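Local coordinates for protein cytochrome P450 (Zobellia galactanivorans, PDB 6G5O) that binds protoporphyrin IX containing iron within the predominantly helical fold of the cytochrome P450 family, at residues A[80-85]-A[198-203]; A[189-194]-A[211-216]; A[321-326]-A[334-339]. All blocks are in the same frame, centred on the assembly; numbering follows the deposited sequence.

Contact 1 of 3, residues A[80-85]-A[198-203]. With HEM (protoporphyrin IX containing Fe), chain C.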
loop_
_atom_site.group_PDB
_atom_site.type_symbol
_atom_site.label_atom_id
_atom_site.label_comp_id
_atom_site.label_asym_id
_atom_site.label_seq_id
_atom_site.Cartn_x
_atom_site.Cartn_y
_atom_site.Cartn_z
ATOM N N HIS A 80 19.016 4.300 8.246
ATOM C CA HIS A 80 17.826 4.390 7.401
ATOM C C HIS A 80 17.925 5.468 6.325
ATOM O O HIS A 80 17.667 5.211 5.161
ATOM C CB HIS A 80 16.564 4.633 8.243
ATOM C CG HIS A 80 15.342 4.882 7.412
ATOM N ND1 HIS A 80 14.900 6.149 7.123
ATOM C CD2 HIS A 80 14.497 4.035 6.780
ATOM C CE1 HIS A 80 13.838 6.073 6.343
ATOM N NE2 HIS A 80 13.557 4.803 6.140
ATOM N N GLY A 81 18.346 6.668 6.693
ATOM C CA GLY A 81 18.372 7.777 5.724
ATOM C C GLY A 81 19.352 7.599 4.605
ATOM O O GLY A 81 19.100 8.070 3.507
ATOM N N VAL A 82 20.487 6.930 4.885
ATOM C CA VAL A 82 21.498 6.627 3.885
ATOM C C VAL A 82 20.949 5.640 2.816
ATOM O O VAL A 82 21.033 5.925 1.622
ATOM C CB VAL A 82 22.773 6.025 4.530
ATOM C CG1 VAL A 82 23.807 5.714 3.455
ATOM C CG2 VAL A 82 23.400 6.962 5.586
ATOM N N TYR A 83 20.385 4.491 3.218
ATOM C CA TYR A 83 19.766 3.572 2.240
ATOM C C TYR A 83 18.612 4.290 1.478
ATOM O O TYR A 83 18.395 4.105 0.292
ATOM C CB TYR A 83 19.160 2.371 2.929
ATOM C CG TYR A 83 20.101 1.262 3.340
ATOM C CD1 TYR A 83 20.917 0.644 2.403
ATOM C CD2 TYR A 83 20.122 0.789 4.647
ATOM C CE1 TYR A 83 21.740 -0.406 2.756
ATOM C CE2 TYR A 83 20.957 -0.257 5.019
ATOM C CZ TYR A 83 21.764 -0.854 4.062
ATOM O OH TYR A 83 22.607 -1.888 4.373
ATOM N N ARG A 84 17.850 5.065 2.219
ATOM C CA ARG A 84 16.717 5.756 1.659
ATOM C C ARG A 84 17.158 6.742 0.567
ATOM O O ARG A 84 16.517 6.808 -0.481
ATOM C CB ARG A 84 15.894 6.453 2.736
ATOM C CG ARG A 84 14.623 7.007 2.078
ATOM C CD ARG A 84 13.409 7.022 2.968
ATOM N NE ARG A 84 12.389 7.799 2.323
ATOM C CZ ARG A 84 11.084 7.652 2.490
ATOM N NH1 ARG A 84 10.591 6.702 3.266
ATOM N NH2 ARG A 84 10.266 8.456 1.805
ATOM N N ALA A 85 18.260 7.474 0.793
ATOM C CA ALA A 85 18.791 8.427 -0.218
ATOM C C ALA A 85 19.276 7.722 -1.467
ATOM O O ALA A 85 19.185 8.282 -2.564
ATOM C CB ALA A 85 19.929 9.289 0.351
ATOM N N SER A 198 24.678 0.803 -7.193
ATOM C CA SER A 198 24.565 1.947 -6.289
ATOM C C SER A 198 25.490 1.800 -5.077
ATOM O O SER A 198 25.915 0.706 -4.746
ATOM C CB SER A 198 23.135 2.096 -5.788
ATOM O OG SER A 198 22.251 2.065 -6.854
ATOM N N GLU A 199 25.738 2.905 -4.383
ATOM C CA GLU A 199 26.761 2.935 -3.332
ATOM C C GLU A 199 26.259 3.378 -1.986
ATOM O O GLU A 199 25.509 4.351 -1.890
ATOM C CB GLU A 199 27.891 3.862 -3.741
ATOM C CG GLU A 199 28.464 3.491 -5.087
ATOM C CD GLU A 199 29.793 4.149 -5.353
ATOM O OE1 GLU A 199 30.006 5.281 -4.827
ATOM O OE2 GLU A 199 30.601 3.513 -6.087
ATOM N N PHE A 200 26.704 2.635 -0.972
ATOM C CA PHE A 200 26.420 2.870 0.408
ATOM C C PHE A 200 27.774 3.224 0.985
ATOM O O PHE A 200 28.610 2.328 1.178
ATOM C CB PHE A 200 25.934 1.551 1.019
ATOM C CG PHE A 200 25.554 1.620 2.457
ATOM C CD1 PHE A 200 24.298 2.058 2.820
ATOM C CD2 PHE A 200 26.443 1.229 3.456
ATOM C CE1 PHE A 200 23.922 2.120 4.157
ATOM C CE2 PHE A 200 26.077 1.295 4.785
ATOM C CZ PHE A 200 24.807 1.731 5.137
ATOM N N GLU A 201 28.007 4.486 1.275
ATOM C CA GLU A 201 29.278 4.921 1.877
ATOM C C GLU A 201 30.469 4.366 1.093
ATOM O O GLU A 201 31.337 3.658 1.619
ATOM C CB GLU A 201 29.335 4.570 3.376
ATOM C CG GLU A 201 28.524 5.558 4.220
ATOM C CD GLU A 201 28.209 5.086 5.643
ATOM O OE1 GLU A 201 28.763 4.038 6.089
ATOM O OE2 GLU A 201 27.380 5.771 6.302
ATOM N N GLY A 202 30.447 4.654 -0.200
ATOM C CA GLY A 202 31.511 4.278 -1.102
ATOM C C GLY A 202 31.702 2.828 -1.533
ATOM O O GLY A 202 32.591 2.573 -2.315
ATOM N N ARG A 203 30.925 1.868 -1.020
ATOM C CA ARG A 203 30.939 0.514 -1.595
ATOM C C ARG A 203 29.597 0.122 -2.244
ATOM O O ARG A 203 28.518 0.588 -1.853
ATOM C CB ARG A 203 31.349 -0.543 -0.570
ATOM C CG ARG A 203 30.471 -0.602 0.651
ATOM C CD ARG A 203 30.150 -2.014 1.094
ATOM N NE ARG A 203 29.140 -1.969 2.157
ATOM C CZ ARG A 203 27.858 -2.312 2.041
ATOM N NH1 ARG A 203 27.379 -2.790 0.905
ATOM N NH2 ARG A 203 27.055 -2.236 3.102
HETATM C CHA HEM C . 6.040 2.005 3.407
HETATM C CHB HEM C . 1.292 2.159 2.531
HETATM C CHC HEM C . 2.089 1.233 -2.128
HETATM C CHD HEM C . 6.713 0.469 -1.152
HETATM C C1A HEM C . 4.679 2.150 3.558
HETATM C C2A HEM C . 4.024 2.473 4.782
HETATM C C3A HEM C . 2.727 2.520 4.517
HETATM C C4A HEM C . 2.520 2.216 3.153
HETATM C CMA HEM C . 1.682 2.853 5.530
HETATM C CAA HEM C . 4.635 2.780 6.149
HETATM C CBA HEM C . 5.099 1.490 6.806
HETATM C CGA HEM C . 5.801 1.763 8.117
HETATM O O1A HEM C . 6.580 0.922 8.558
HETATM O O2A HEM C . 5.643 2.811 8.769
HETATM C C1B HEM C . 1.104 1.921 1.185
HETATM C C2B HEM C . -0.160 2.063 0.576
HETATM C C3B HEM C . 0.034 1.781 -0.757
HETATM C C4B HEM C . 1.496 1.490 -0.896
HETATM C CMB HEM C . -1.449 2.389 1.267
HETATM C CAB HEM C . -0.850 1.794 -1.919
HETATM C CBB HEM C . -2.075 2.284 -1.950
HETATM C C1C HEM C . 3.419 0.946 -2.291
HETATM C C2C HEM C . 4.004 0.488 -3.470
HETATM C C3C HEM C . 5.318 0.212 -3.185
HETATM C C4C HEM C . 5.510 0.542 -1.819
HETATM C CMC HEM C . 3.340 0.332 -4.802
HETATM C CAC HEM C . 6.368 -0.259 -4.098
HETATM C CBC HEM C . 6.253 -0.548 -5.391
HETATM C C1D HEM C . 6.889 0.895 0.175
HETATM C C2D HEM C . 8.218 0.920 0.812
HETATM C C3D HEM C . 8.054 1.365 2.069
HETATM C C4D HEM C . 6.606 1.557 2.214
HETATM C CMD HEM C . 9.494 0.570 0.126
HETATM C CAD HEM C . 9.140 1.566 3.110
HETATM C CBD HEM C . 9.649 3.008 3.266
HETATM C CGD HEM C . 10.796 3.073 4.294
HETATM O O1D HEM C . 11.024 2.092 5.085
HETATM O O2D HEM C . 11.561 4.093 4.397
HETATM N NA HEM C . 3.730 1.947 2.569
HETATM N NB HEM C . 2.038 1.575 0.297
HETATM N NC HEM C . 4.318 0.952 -1.285
HETATM N ND HEM C . 5.983 1.291 1.055
HETATM FE FE HEM C . 4.107 1.442 0.712
HETATM O O HOH W 1 3.561 -0.645 1.351
#
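An aromatic pair at the protein surface, Tyr83 against Phe200, is the striking feature here: the two rings form an offset stack with centroids 4.5 Å apart and planes tilted by 29°. Phe200 brings its CD1-CE1 side over the Tyr83 ring, CE1 above the centre and CD1 3.6 Å from Tyr83 CE1, and the far side of Phe200 is displaced outward. With CG anti to the backbone N (chi1 -178°), Phe200 extends from a type I' turn, the tip of the small hairpin of strands 199-200 and 203-204, onto helix 79-92. Val82, one residue before Tyr83, adds a second hydrophobic touch, its CG1 meeting Phe200 CE1 at 3.7 Å. The Tyr83 OH is hydrogen-bonded to Glu209, whose carboxylate also makes a salt bridge with Arg203 of the hairpin.

Helix 79-92 corresponds to helix C of the P450 fold, and its other side serves the haem. His80 NE2 donates a nearly straight bond (2.7 Å, 167°) to HEM O2D, and Arg84 NH1 reaches the same oxygen at 3.0 Å while also bonding to Asn329 O. Two donors on one propionate oxygen, one from a guanidinium, would be expected to stabilise its negative charge, whereas the hairpin holds the helix by dispersion and ring stacking, with no hydrogen bond between the two segments.

Contact 2 of 3, residues A[189-194]-A[211-216]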
loop_
_atom_site.group_PDB
_atom_site.type_symbol
_atom_site.label_atom_id
_atom_site.label_comp_id
_atom_site.label_asym_id
_atom_site.label_seq_id
_atom_site.Cartn_x
_atom_site.Cartn_y
_atom_site.Cartn_z
ATOM N N ASP A 189 19.512 -1.923 -17.356
ATOM C CA ASP A 189 18.865 -0.664 -16.961
ATOM C C ASP A 189 17.751 -0.858 -15.945
ATOM O O ASP A 189 17.138 0.120 -15.528
ATOM C CB ASP A 189 18.237 -0.003 -18.203
ATOM C CG ASP A 189 19.242 0.784 -19.011
ATOM O OD1 ASP A 189 20.470 0.528 -18.907
ATOM O OD2 ASP A 189 18.794 1.703 -19.740
ATOM N N ASP A 190 17.475 -2.109 -15.584
ATOM C CA ASP A 190 16.388 -2.459 -14.690
ATOM C C ASP A 190 16.782 -2.186 -13.234
ATOM O O ASP A 190 17.952 -1.937 -12.956
ATOM C CB ASP A 190 15.949 -3.924 -14.921
ATOM C CG ASP A 190 17.013 -4.965 -14.500
ATOM O OD1 ASP A 190 18.131 -4.603 -14.048
ATOM O OD2 ASP A 190 16.684 -6.171 -14.582
ATOM N N MET A 191 15.809 -2.195 -12.328
ATOM C CA MET A 191 16.051 -1.784 -10.958
ATOM C C MET A 191 17.162 -2.622 -10.257
ATOM O O MET A 191 17.955 -2.090 -9.469
ATOM C CB MET A 191 14.750 -1.857 -10.154
ATOM C CG MET A 191 14.746 -1.151 -8.806
ATOM S SD MET A 191 13.144 -1.367 -7.981
ATOM C CE MET A 191 13.459 -0.583 -6.393
ATOM N N TYR A 192 17.176 -3.921 -10.530
ATOM C CA TYR A 192 18.194 -4.845 -10.006
ATOM C C TYR A 192 19.603 -4.358 -10.332
ATOM O O TYR A 192 20.473 -4.251 -9.454
ATOM C CB TYR A 192 18.019 -6.209 -10.622
ATOM C CG TYR A 192 16.647 -6.827 -10.403
ATOM C CD1 TYR A 192 16.342 -7.479 -9.218
ATOM C CD2 TYR A 192 15.683 -6.790 -11.414
ATOM C CE1 TYR A 192 15.119 -8.041 -9.021
ATOM C CE2 TYR A 192 14.428 -7.355 -11.240
ATOM C CZ TYR A 192 14.151 -7.968 -10.050
ATOM O OH TYR A 192 12.934 -8.562 -9.874
ATOM N N SER A 193 19.797 -4.018 -11.596
ATOM C CA SER A 193 21.098 -3.573 -12.096
ATOM C C SER A 193 21.521 -2.264 -11.509
ATOM O O SER A 193 22.664 -2.114 -11.098
ATOM C CB SER A 193 21.063 -3.453 -13.620
ATOM O OG SER A 193 20.931 -4.747 -14.162
ATOM N N VAL A 194 20.591 -1.315 -11.464
ATOM C CA VAL A 194 20.834 -0.047 -10.824
ATOM C C VAL A 194 21.200 -0.190 -9.337
ATOM O O VAL A 194 22.038 0.531 -8.859
ATOM C CB VAL A 194 19.611 0.888 -10.921
ATOM C CG1 VAL A 194 19.852 2.168 -10.129
ATOM C CG2 VAL A 194 19.338 1.243 -12.386
ATOM N N LYS A 211 18.403 -7.704 -2.403
ATOM C CA LYS A 211 17.268 -8.574 -2.191
ATOM C C LYS A 211 16.318 -7.966 -1.154
ATOM O O LYS A 211 15.089 -8.048 -1.279
ATOM C CB LYS A 211 17.758 -9.948 -1.737
ATOM C CG LYS A 211 16.665 -10.967 -1.473
ATOM C CD LYS A 211 17.255 -12.280 -0.980
ATOM C CE LYS A 211 16.160 -13.281 -0.601
ATOM N NZ LYS A 211 16.687 -14.661 -0.434
ATOM N N GLY A 212 16.914 -7.368 -0.119
ATOM C CA GLY A 212 16.194 -6.599 0.895
ATOM C C GLY A 212 15.283 -5.483 0.340
ATOM O O GLY A 212 14.148 -5.319 0.798
ATOM N N VAL A 213 15.773 -4.757 -0.656
ATOM C CA VAL A 213 14.994 -3.732 -1.295
ATOM C C VAL A 213 13.932 -4.333 -2.213
ATOM O O VAL A 213 12.801 -3.847 -2.275
ATOM C CB VAL A 213 15.890 -2.810 -2.155
ATOM C CG1 VAL A 213 15.038 -1.726 -2.845
ATOM C CG2 VAL A 213 16.988 -2.190 -1.283
ATOM N N MET A 214 14.325 -5.367 -2.953
ATOM C CA MET A 214 13.462 -5.916 -4.001
ATOM C C MET A 214 12.294 -6.753 -3.491
ATOM O O MET A 214 11.155 -6.607 -3.989
ATOM C CB MET A 214 14.279 -6.671 -5.035
ATOM C CG MET A 214 15.196 -5.816 -5.880
ATOM S SD MET A 214 14.402 -4.386 -6.651
ATOM C CE MET A 214 13.144 -5.263 -7.628
ATOM N N VAL A 215 12.520 -7.571 -2.464
ATOM C CA VAL A 215 11.393 -8.305 -1.861
ATOM C C VAL A 215 10.354 -7.331 -1.271
ATOM O O VAL A 215 9.129 -7.529 -1.388
ATOM C CB VAL A 215 11.846 -9.259 -0.729
ATOM C CG1 VAL A 215 10.625 -9.848 -0.002
ATOM C CG2 VAL A 215 12.727 -10.374 -1.269
ATOM N N LEU A 216 10.856 -6.317 -0.569
ATOM C CA LEU A 216 10.011 -5.285 -0.013
ATOM C C LEU A 216 9.213 -4.586 -1.073
ATOM O O LEU A 216 8.048 -4.334 -0.888
ATOM C CB LEU A 216 10.844 -4.265 0.728
ATOM C CG LEU A 216 10.158 -2.960 1.144
ATOM C CD1 LEU A 216 9.040 -3.201 2.168
ATOM C CD2 LEU A 216 11.245 -2.006 1.663
#
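One face of the Tyr192 ring is covered by the methyl of Met214, whose CE stands 4.0 Å from the ring centroid and 28° off the normal, a CH-pi contact; the ring edge faces CG of Asp190, which lies in its plane. The Met214 sulfur takes part obliquely, SD being 4.8 Å from the same Tyr192 centroid, a Met-aromatic contact beside the CH-pi contact of the methyl. Bends at chi2 (-51°) and chi3 (-60°) fold Met214 back on itself and carry its CE over the ring.

Met191 is the extended counterpart. The two methionine chains run antiparallel alongside each other, Met191 SD lying 3.5 Å from Met214 SD. Met191 CE ends 4.0 Å from Val213 CG1. Beyond the pair, Trp90 and Phe91 of helix 79-92 pack on Met191.

Asp190 is the N-cap of helix 191-196. Its OD1 accepts from Ser193 N at 3.0 Å and from Ser193 OG at 2.8 Å, the donors arriving from opposite faces of the carboxylate plane. Between 189-194 and 211-216, the latter in the N-terminal part of the P450 helix I, the contact is of sulfur, aliphatic and ring surfaces, with no hydrogen bond; the Asp190-Ser193 bonds order the helix start and do not cross the interface.

Contact 3 of 3, residues A[321-326]-A[334-339]. With HEM (protoporphyrin IX containing Fe), chain C.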
loop_
_atom_site.group_PDB
_atom_site.type_symbol
_atom_site.label_atom_id
_atom_site.label_comp_id
_atom_site.label_asym_id
_atom_site.label_seq_id
_atom_site.Cartn_x
_atom_site.Cartn_y
_atom_site.Cartn_z
ATOM N N VAL A 321 -2.646 9.443 7.272
ATOM C CA VAL A 321 -1.457 8.648 7.444
ATOM C C VAL A 321 -1.569 7.293 6.713
ATOM O O VAL A 321 -0.898 6.338 7.080
ATOM C CB VAL A 321 -1.161 8.464 8.960
ATOM C CG1 VAL A 321 -0.650 9.740 9.560
ATOM C CG2 VAL A 321 -2.393 8.034 9.712
ATOM N N GLY A 322 -2.414 7.227 5.680
ATOM C CA GLY A 322 -2.487 6.089 4.766
ATOM C C GLY A 322 -1.175 5.621 4.154
ATOM O O GLY A 322 -1.026 4.423 3.924
ATOM N N PHE A 323 -0.220 6.545 3.947
ATOM C CA PHE A 323 1.123 6.267 3.431
ATOM C C PHE A 323 2.157 6.409 4.552
ATOM O O PHE A 323 3.329 6.671 4.292
ATOM C CB PHE A 323 1.537 7.217 2.262
ATOM C CG PHE A 323 0.768 6.999 0.975
ATOM C CD1 PHE A 323 0.785 5.774 0.336
ATOM C CD2 PHE A 323 0.035 8.024 0.390
ATOM C CE1 PHE A 323 0.077 5.576 -0.833
ATOM C CE2 PHE A 323 -0.673 7.833 -0.804
ATOM C CZ PHE A 323 -0.644 6.602 -1.413
ATOM N N GLY A 324 1.737 6.254 5.782
ATOM C CA GLY A 324 2.668 6.322 6.897
ATOM C C GLY A 324 2.906 7.747 7.345
ATOM O O GLY A 324 2.171 8.660 6.957
ATOM N N PHE A 325 3.922 7.918 8.160
ATOM C CA PHE A 325 4.267 9.219 8.715
ATOM C C PHE A 325 5.731 9.204 9.117
ATOM O O PHE A 325 6.227 8.199 9.612
ATOM C CB PHE A 325 3.394 9.579 9.947
ATOM C CG PHE A 325 3.574 11.003 10.436
ATOM C CD1 PHE A 325 3.150 12.086 9.669
ATOM C CD2 PHE A 325 4.225 11.264 11.660
ATOM C CE1 PHE A 325 3.352 13.401 10.090
ATOM C CE2 PHE A 325 4.434 12.581 12.088
ATOM C CZ PHE A 325 3.993 13.648 11.305
ATOM N N SER A 326 6.397 10.323 8.877
ATOM C CA SER A 326 7.792 10.561 9.236
ATOM C C SER A 326 8.697 9.575 8.494
ATOM O O SER A 326 8.471 9.288 7.291
ATOM C CB SER A 326 7.949 10.515 10.773
ATOM O OG SER A 326 9.278 10.830 11.187
ATOM N N THR A 334 4.352 7.755 -4.750
ATOM C CA THR A 334 4.336 8.423 -6.029
ATOM C C THR A 334 3.791 7.531 -7.181
ATOM O O THR A 334 2.925 7.952 -7.984
ATOM C CB THR A 334 5.747 8.897 -6.390
ATOM O OG1 THR A 334 6.293 9.669 -5.325
ATOM C CG2 THR A 334 5.704 9.805 -7.634
ATOM N N HIS A 335 4.295 6.310 -7.250
ATOM C CA HIS A 335 3.797 5.315 -8.208
ATOM C C HIS A 335 2.289 5.079 -8.060
ATOM O O HIS A 335 1.492 5.138 -9.049
ATOM C CB HIS A 335 4.568 3.997 -7.988
ATOM C CG HIS A 335 4.187 2.907 -8.928
ATOM N ND1 HIS A 335 4.423 2.979 -10.289
ATOM C CD2 HIS A 335 3.587 1.718 -8.704
ATOM C CE1 HIS A 335 3.957 1.885 -10.852
ATOM N NE2 HIS A 335 3.453 1.104 -9.914
ATOM N N ALA A 336 1.893 4.864 -6.805
ATOM C CA ALA A 336 0.512 4.574 -6.468
ATOM C C ALA A 336 -0.424 5.734 -6.811
ATOM O O ALA A 336 -1.539 5.539 -7.342
ATOM C CB ALA A 336 0.413 4.252 -4.998
ATOM N N ARG A 337 0.011 6.941 -6.457
ATOM C CA ARG A 337 -0.774 8.111 -6.774
ATOM C C ARG A 337 -1.001 8.295 -8.271
ATOM O O ARG A 337 -2.080 8.712 -8.694
ATOM C CB ARG A 337 -0.114 9.364 -6.234
ATOM C CG ARG A 337 -0.302 9.551 -4.752
ATOM C CD ARG A 337 0.634 10.656 -4.272
ATOM N NE ARG A 337 0.355 10.971 -2.896
ATOM C CZ ARG A 337 1.270 11.205 -1.961
ATOM N NH1 ARG A 337 2.569 11.173 -2.222
ATOM N NH2 ARG A 337 0.845 11.448 -0.737
ATOM N N GLN A 338 0.018 8.024 -9.072
ATOM C CA GLN A 338 -0.143 8.159 -10.507
ATOM C C GLN A 338 -1.109 7.115 -11.069
ATOM O O GLN A 338 -1.934 7.417 -11.981
ATOM C CB GLN A 338 1.170 8.061 -11.232
ATOM C CG GLN A 338 2.248 9.074 -10.924
ATOM C CD GLN A 338 1.751 10.409 -10.469
ATOM O OE1 GLN A 338 0.975 11.057 -11.153
ATOM N NE2 GLN A 338 2.227 10.841 -9.283
ATOM N N ILE A 339 -1.012 5.895 -10.539
ATOM C CA ILE A 339 -1.935 4.842 -10.939
ATOM C C ILE A 339 -3.367 5.320 -10.723
ATOM O O ILE A 339 -4.196 5.259 -11.614
ATOM C CB ILE A 339 -1.728 3.558 -10.102
ATOM C CG1 ILE A 339 -0.562 2.743 -10.682
ATOM C CG2 ILE A 339 -2.963 2.690 -10.122
ATOM C CD1 ILE A 339 -0.122 1.602 -9.809
HETATM C CHA HEM C . 6.040 2.005 3.407
HETATM C CHB HEM C . 1.292 2.159 2.531
HETATM C CHC HEM C . 2.089 1.233 -2.128
HETATM C CHD HEM C . 6.713 0.469 -1.152
HETATM C C1A HEM C . 4.679 2.150 3.558
HETATM C C2A HEM C . 4.024 2.473 4.782
HETATM C C3A HEM C . 2.727 2.520 4.517
HETATM C C4A HEM C . 2.520 2.216 3.153
HETATM C CMA HEM C . 1.682 2.853 5.530
HETATM C CAA HEM C . 4.635 2.780 6.149
HETATM C CBA HEM C . 5.099 1.490 6.806
HETATM C CGA HEM C . 5.801 1.763 8.117
HETATM O O1A HEM C . 6.580 0.922 8.558
HETATM O O2A HEM C . 5.643 2.811 8.769
HETATM C C1B HEM C . 1.104 1.921 1.185
HETATM C C2B HEM C . -0.160 2.063 0.576
HETATM C C3B HEM C . 0.034 1.781 -0.757
HETATM C C4B HEM C . 1.496 1.490 -0.896
HETATM C CMB HEM C . -1.449 2.389 1.267
HETATM C CAB HEM C . -0.850 1.794 -1.919
HETATM C CBB HEM C . -2.075 2.284 -1.950
HETATM C C1C HEM C . 3.419 0.946 -2.291
HETATM C C2C HEM C . 4.004 0.488 -3.470
HETATM C C3C HEM C . 5.318 0.212 -3.185
HETATM C C4C HEM C . 5.510 0.542 -1.819
HETATM C CMC HEM C . 3.340 0.332 -4.802
HETATM C CAC HEM C . 6.368 -0.259 -4.098
HETATM C CBC HEM C . 6.253 -0.548 -5.391
HETATM C C1D HEM C . 6.889 0.895 0.175
HETATM C C2D HEM C . 8.218 0.920 0.812
HETATM C C3D HEM C . 8.054 1.365 2.069
HETATM C C4D HEM C . 6.606 1.557 2.214
HETATM C CMD HEM C . 9.494 0.570 0.126
HETATM C CAD HEM C . 9.140 1.566 3.110
HETATM C CBD HEM C . 9.649 3.008 3.266
HETATM C CGD HEM C . 10.796 3.073 4.294
HETATM O O1D HEM C . 11.024 2.092 5.085
HETATM O O2D HEM C . 11.561 4.093 4.397
HETATM N NA HEM C . 3.730 1.947 2.569
HETATM N NB HEM C . 2.038 1.575 0.297
HETATM N NC HEM C . 4.318 0.952 -1.285
HETATM N ND HEM C . 5.983 1.291 1.055
HETATM FE FE HEM C . 4.107 1.442 0.712
HETATM O O HOH W 1 3.561 -0.645 1.351
#
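The haem-binding loop of the P450 fold leads into helix 333-350, the L helix, and Phe323 bridges the two by reaching across the porphyrin to Arg337 and Ala336. Its CD2 sits over one face of the Arg337 guanidinium, 3.7 Å from NH2, and with the two planes 69° apart no parallel stack results. Arg337, extended from CG to NE, is held at its polar end by a salt bridge from NE to Glu258, which keeps the charged group beside the ring. At the other side of the ring, Phe323 CE1 makes a looser contact with Ala336 CB at 4.4 Å.

Phe323 is seven residues ahead of Cys330, the spacing of the conserved phenylalanine in the P450 cysteine-loop signature; Cys330 is probably the protein ligand of the iron, as in other members of the family. A backbone hydrogen bond ties Phe323 to Cys330 directly. The side chain lies on the face of the porphyrin opposite water 1, one of the two axial ligands of the iron. With CG anti to its carbonyl carbon (chi1 -69°), the ring comes obliquely over one pyrrole, CE1 being 3.8 Å from HEM C2B. Ala336 CB approaches the vinyl group of that same pyrrole, 4.1 Å from HEM CAB.

The backbone of the loop also hugs the haem rim. A type I turn, closed by Gly324 N to Val321 O at 2.9 Å, brings Gly322 O to 3.4 Å from HEM CMB and Gly324 N to 3.4 Å from HEM CMA. Gly324, having no side chain, lets the chain pass close beside the propionate arm at CAA. On the helix, Thr334 O accepts both Gln338 N and the side-chain NE2 of Gln338, from opposite faces of its plane.

In the fold
Contacts 2 and 3 are buried, whereas contact 1 lies at the surface, its centre about 24 Å from the centre of the chain, against about 7 Å for the centre of contact 3. Contacts 1 and 3 address the same haem differently: the former supplies charged and polar donors to a propionate, the latter apolar and backbone atoms to the macrocycle and its rim. In sulfur-rich contact 2 the packing itself does not reach the cofactor, the Val213 side chain staying about 7 Å off, although Leu216 of the same helix segment touches it. Helix 191-196 of contact 2 is followed by strand 199-200 of contact 1. Contact 3 has only seven residues between its segments, against 112 in contact 1 and 16 in contact 2.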